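Local coordinates for protein replicative DNA helicase (PDB 2R5U) that probably unwinds duplex DNA ahead of the replisome as a hexameric ATP-dependent 5'-3' helicase, this piece being its N-terminal domain, at residues R98-G102 / A103-H107. Numbering follows the deposited sequence.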
loop_
_atom_site.group_PDB
_atom_site.type_symbol
_atom_site.label_atom_id
_atom_site.label_comp_id
_atom_site.label_asym_id
_atom_site.label_seq_id
_atom_site.Cartn_x
_atom_site.Cartn_y
_atom_site.Cartn_z
ATOM N N ARG B 98 0.991 -24.633 16.995
ATOM C CA ARG B 98 0.473 -23.927 18.175
ATOM C C ARG B 98 -0.919 -23.361 17.934
ATOM O O ARG B 98 -1.746 -23.325 18.846
ATOM C CB ARG B 98 1.426 -22.813 18.606
ATOM N N ARG B 99 -1.184 -22.949 16.696
ATOM C CA ARG B 99 -2.512 -22.464 16.299
ATOM C C ARG B 99 -3.632 -23.452 16.670
ATOM O O ARG B 99 -4.709 -23.031 17.105
ATOM C CB ARG B 99 -2.544 -22.172 14.792
ATOM C CG ARG B 99 -3.582 -21.143 14.339
ATOM C CD ARG B 99 -2.952 -19.761 14.168
ATOM N NE ARG B 99 -2.324 -19.587 12.854
ATOM C CZ ARG B 99 -1.191 -18.917 12.636
ATOM N NH1 ARG B 99 -0.529 -18.359 13.647
ATOM N NH2 ARG B 99 -0.705 -18.813 11.402
ATOM N N ILE B 100 -3.364 -24.754 16.518
ATOM C CA ILE B 100 -4.371 -25.805 16.687
ATOM C C ILE B 100 -4.320 -26.539 18.046
ATOM O O ILE B 100 -5.231 -27.300 18.375
ATOM C CB ILE B 100 -4.306 -26.841 15.526
ATOM C CG1 ILE B 100 -3.053 -27.720 15.648
ATOM C CG2 ILE B 100 -4.329 -26.133 14.161
ATOM C CD1 ILE B 100 -3.156 -29.039 14.917
ATOM N N GLY B 101 -3.262 -26.316 18.822
ATOM C CA GLY B 101 -3.129 -26.921 20.147
ATOM C C GLY B 101 -2.190 -28.115 20.217
ATOM O O GLY B 101 -2.342 -28.989 21.082
ATOM N N GLY B 102 -1.237 -28.176 19.290
ATOM C CA GLY B 102 -0.135 -29.133 19.390
ATOM C C GLY B 102 -0.499 -30.568 19.097
ATOM O O GLY B 102 -1.641 -30.872 18.728
ATOM N N ALA B 103 0.481 -31.462 19.265
ATOM C CA ALA B 103 0.267 -32.887 19.036
ATOM C C ALA B 103 -0.855 -33.468 19.891
ATOM O O ALA B 103 -1.535 -34.396 19.433
ATOM C CB ALA B 103 1.574 -33.697 19.227
ATOM N N PRO B 104 -1.075 -32.932 21.122
ATOM C CA PRO B 104 -2.202 -33.454 21.914
ATOM C C PRO B 104 -3.529 -33.331 21.154
ATOM O O PRO B 104 -4.381 -34.205 21.267
ATOM C CB PRO B 104 -2.221 -32.538 23.145
ATOM C CG PRO B 104 -0.826 -32.041 23.265
ATOM C CD PRO B 104 -0.359 -31.866 21.856
ATOM N N TYR B 105 -3.685 -32.270 20.367
ATOM C CA TYR B 105 -4.888 -32.136 19.545
ATOM C C TYR B 105 -5.006 -33.249 18.496
ATOM O O TYR B 105 -6.090 -33.797 18.287
ATOM C CB TYR B 105 -4.937 -30.767 18.883
ATOM C CG TYR B 105 -6.162 -30.597 18.049
ATOM C CD1 TYR B 105 -6.065 -30.341 16.683
ATOM C CD2 TYR B 105 -7.426 -30.730 18.617
ATOM C CE1 TYR B 105 -7.202 -30.189 15.909
ATOM C CE2 TYR B 105 -8.570 -30.594 17.848
ATOM C CZ TYR B 105 -8.440 -30.317 16.498
ATOM O OH TYR B 105 -9.561 -30.188 15.733
ATOM N N LEU B 106 -3.892 -33.576 17.839
ATOM C CA LEU B 106 -3.860 -34.699 16.898
ATOM C C LEU B 106 -4.218 -36.024 17.560
ATOM O O LEU B 106 -4.922 -36.841 16.967
ATOM C CB LEU B 106 -2.501 -34.799 16.189
ATOM C CG LEU B 106 -1.990 -33.555 15.459
ATOM C CD1 LEU B 106 -0.656 -33.913 14.812
ATOM C CD2 LEU B 106 -3.009 -33.086 14.416
ATOM N N HIS B 107 -3.752 -36.223 18.791
ATOM C CA HIS B 107 -4.093 -37.424 19.556
ATOM C C HIS B 107 -5.579 -37.473 19.926
ATOM O O HIS B 107 -6.179 -38.536 19.880
ATOM C CB HIS B 107 -3.200 -37.563 20.793
ATOM C CG HIS B 107 -1.789 -37.933 20.462
ATOM N ND1 HIS B 107 -1.456 -39.143 19.889
ATOM C CD2 HIS B 107 -0.633 -37.240 20.578
ATOM C CE1 HIS B 107 -0.150 -39.190 19.693
ATOM N NE2 HIS B 107 0.373 -38.046 20.102
#
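Pro104, in the first turn of helix 102-111, sets its ring beside the carbonyl of Gly101, the residue at which the short helix 97-100 ends. Gly101, with positive phi (102°), is the C' residue of a Schellman motif there, and its N makes a weak bond to Arg98 O (3.4 Å). Tyr105 comes next and meets both Gly102 and Ile100. Its N-H bonds to Gly102 O (3.0 Å), closing the first turn. The side chain, CG anti to the backbone N (chi1 -179°), swings back over the preceding helix end. There Ile100 O approaches the ring obliquely, 3.4 Å from Tyr105 CG, while Ile100 CD1 packs 3.6 Å from Tyr105 CD1, the two side chains crossing at about a right angle. Leu106 follows on the buried side, its CD2 meeting the same Ile100 CD1 at 4.1 Å. Ile100 thus touches both residues across the turn that links helix 97-100 to helix 102-111 in the DnaB N-terminal domain. In the surrounding fold, Ile100 and Leu106 both touch Val68 of helix 63-77 and also pack against helix 84-93, on Leu91 and on Val87 and Ala88 respectively, while Tyr105 OH makes a weak hydrogen bond to His65 NE2 of helix 63-77.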